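Local coordinates for putative acetyltransferase (Streptococcus mutans, PDB 3LD2), which binds coenzyme A and is probably a GNAT-family acetyltransferase that transfers an acyl group, at residues L146-S151 and D184-Y189. Residues are numbered along the deposited sequence; the frame is centred on the assembly and turned at random.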
loop_
_atom_site.group_PDB
_atom_site.type_symbol
_atom_site.label_atom_id
_atom_site.label_comp_id
_atom_site.label_asym_id
_atom_site.label_seq_id
_atom_site.Cartn_x
_atom_site.Cartn_y
_atom_site.Cartn_z
ATOM N N LEU A 146 5.768 1.197 -9.018
ATOM C CA LEU A 146 5.783 -0.227 -9.159
ATOM C C LEU A 146 5.403 -0.946 -7.842
ATOM O O LEU A 146 5.944 -0.634 -6.774
ATOM C CB LEU A 146 7.150 -0.652 -9.694
ATOM C CG LEU A 146 7.309 -2.094 -10.136
ATOM C CD1 LEU A 146 8.191 -2.194 -11.340
ATOM C CD2 LEU A 146 7.894 -2.876 -8.979
ATOM N N ILE A 147 4.470 -1.901 -7.942
ATOM C CA ILE A 147 4.039 -2.707 -6.792
ATOM C C ILE A 147 3.941 -4.203 -7.080
ATOM O O ILE A 147 3.792 -4.636 -8.227
ATOM C CB ILE A 147 2.667 -2.264 -6.271
ATOM C CG1 ILE A 147 1.665 -2.247 -7.424
ATOM C CG2 ILE A 147 2.765 -0.886 -5.578
ATOM C CD1 ILE A 147 0.315 -1.695 -7.052
ATOM N N HIS A 148 4.017 -4.979 -6.011
ATOM C CA HIS A 148 3.868 -6.425 -6.051
ATOM C C HIS A 148 2.522 -6.808 -5.446
ATOM O O HIS A 148 2.208 -6.384 -4.335
ATOM C CB HIS A 148 4.957 -7.070 -5.216
ATOM C CG HIS A 148 6.315 -6.980 -5.826
ATOM N ND1 HIS A 148 6.946 -8.063 -6.396
ATOM C CD2 HIS A 148 7.167 -5.935 -5.960
ATOM C CE1 HIS A 148 8.131 -7.692 -6.845
ATOM N NE2 HIS A 148 8.289 -6.405 -6.593
ATOM N N VAL A 149 1.730 -7.600 -6.168
ATOM C CA VAL A 149 0.422 -8.032 -5.689
ATOM C C VAL A 149 0.356 -9.563 -5.753
ATOM O O VAL A 149 0.587 -10.151 -6.805
ATOM C CB VAL A 149 -0.718 -7.412 -6.540
ATOM C CG1 VAL A 149 -2.076 -7.614 -5.873
ATOM C CG2 VAL A 149 -0.488 -5.932 -6.780
ATOM N N LEU A 150 0.080 -10.210 -4.623
ATOM C CA LEU A 150 -0.211 -11.645 -4.603
ATOM C C LEU A 150 -1.402 -11.928 -5.501
ATOM O O LEU A 150 -2.372 -11.176 -5.464
ATOM C CB LEU A 150 -0.576 -12.096 -3.206
ATOM C CG LEU A 150 0.565 -12.188 -2.214
ATOM C CD1 LEU A 150 0.102 -13.003 -1.006
ATOM C CD2 LEU A 150 1.790 -12.821 -2.887
ATOM N N SER A 151 -1.320 -12.991 -6.314
ATOM C CA SER A 151 -2.419 -13.355 -7.214
ATOM C C SER A 151 -3.697 -13.779 -6.460
ATOM O O SER A 151 -4.770 -13.843 -7.032
ATOM C CB SER A 151 -1.979 -14.403 -8.258
ATOM O OG SER A 151 -1.590 -15.632 -7.678
ATOM N N ASP A 184 3.182 -13.841 -8.071
ATOM C CA ASP A 184 3.447 -12.461 -7.734
ATOM C C ASP A 184 3.180 -11.622 -8.972
ATOM O O ASP A 184 3.868 -11.759 -9.986
ATOM C CB ASP A 184 4.899 -12.325 -7.300
ATOM C CG ASP A 184 5.217 -10.966 -6.721
ATOM O OD1 ASP A 184 4.275 -10.247 -6.311
ATOM O OD2 ASP A 184 6.424 -10.632 -6.668
ATOM N N LEU A 185 2.168 -10.768 -8.911
ATOM C CA LEU A 185 1.853 -9.916 -10.043
ATOM C C LEU A 185 2.406 -8.535 -9.804
ATOM O O LEU A 185 2.183 -7.937 -8.752
ATOM C CB LEU A 185 0.354 -9.840 -10.274
ATOM C CG LEU A 185 -0.369 -11.176 -10.337
ATOM C CD1 LEU A 185 -1.859 -10.925 -10.546
ATOM C CD2 LEU A 185 0.246 -12.021 -11.433
ATOM N N ILE A 186 3.146 -8.041 -10.788
ATOM C CA ILE A 186 3.871 -6.802 -10.637
ATOM C C ILE A 186 3.154 -5.769 -11.447
ATOM O O ILE A 186 3.078 -5.901 -12.668
ATOM C CB ILE A 186 5.320 -6.955 -11.111
ATOM C CG1 ILE A 186 6.018 -7.961 -10.207
ATOM C CG2 ILE A 186 6.052 -5.601 -11.079
ATOM C CD1 ILE A 186 7.470 -8.117 -10.484
ATOM N N TYR A 187 2.609 -4.769 -10.753
ATOM C CA TYR A 187 1.850 -3.695 -11.385
ATOM C C TYR A 187 2.628 -2.390 -11.431
ATOM O O TYR A 187 3.368 -2.049 -10.509
ATOM C CB TYR A 187 0.516 -3.477 -10.664
ATOM C CG TYR A 187 -0.550 -4.478 -11.045
ATOM C CD1 TYR A 187 -1.459 -4.207 -12.060
ATOM C CD2 TYR A 187 -0.638 -5.706 -10.402
ATOM C CE1 TYR A 187 -2.417 -5.123 -12.419
ATOM C CE2 TYR A 187 -1.608 -6.636 -10.750
ATOM C CZ TYR A 187 -2.482 -6.342 -11.756
ATOM O OH TYR A 187 -3.447 -7.255 -12.088
ATOM N N SER A 188 2.466 -1.632 -12.498
ATOM C CA SER A 188 3.214 -0.398 -12.572
ATOM C C SER A 188 2.324 0.733 -13.014
ATOM O O SER A 188 1.180 0.518 -13.408
ATOM C CB SER A 188 4.473 -0.547 -13.451
ATOM O OG SER A 188 4.132 -0.833 -14.786
ATOM N N TYR A 189 2.841 1.950 -12.909
ATOM C CA TYR A 189 2.083 3.123 -13.297
ATOM C C TYR A 189 3.036 4.132 -13.887
ATOM O O TYR A 189 4.065 4.443 -13.285
ATOM C CB TYR A 189 1.370 3.721 -12.076
ATOM C CG TYR A 189 0.262 4.698 -12.414
ATOM C CD1 TYR A 189 -1.075 4.361 -12.228
ATOM C CD2 TYR A 189 0.555 5.956 -12.907
ATOM C CE1 TYR A 189 -2.088 5.244 -12.536
ATOM C CE2 TYR A 189 -0.448 6.850 -13.216
ATOM C CZ TYR A 189 -1.762 6.497 -13.024
ATOM O OH TYR A 189 -2.748 7.403 -13.337
#
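Ile147 and Tyr187 face each other as an antiparallel hydrogen-bonded pair, Ile147 N giving a bond to Tyr187 O and Tyr187 N one to Ile147 O, both 2.8 Å. Val149 and Leu185 repeat the ring of two bonds, through Val149 N to Leu185 O (2.6 Å) and Leu185 N to Val149 O. At the non-hydrogen-bonded pair between them, His148 and Ile186, the CA-H groups also point at carbonyls, Ile186 CA lying 3.2 Å from Ile147 O. A side-chain bond joins the strands diagonally: His148 ND1 donates to Asp184 OD2 at 2.6 Å, nearly straight at 162°, on the syn side of the carboxylate and in the plane of the imidazole. Ring and carboxylate are only 22° from coplanar, a posture Asp184 reaches with CG anti to its N (chi1 -171°). This His-carboxylate pair, with Ile186 CG1 over one face of the imidazole in a CH-pi contact, shares its side of the sheet with Leu146, whose CG meets Ile186 CG2 at 3.8 Å. In this GNAT fold, strand 144-150 runs parallel to 110-117 on one side and antiparallel to 180-190 on the other; the chain between 144-150 and 180-190 forms helix 154-162 and strand 166-177. On the opposite face Ile147, Val149 and Tyr187 turn largely apolar surfaces to that helix. Val149 CG2 comes obliquely to Tyr187 CD2 (3.6 Å), Ile147 CG1 touches Tyr187 CB, and Ile147 and Val149 reach Tyr160 while Tyr187 reaches Val157. The side chain of Val149 lies about 5 Å from the bound coenzyme A and close to Asn153, which binds it.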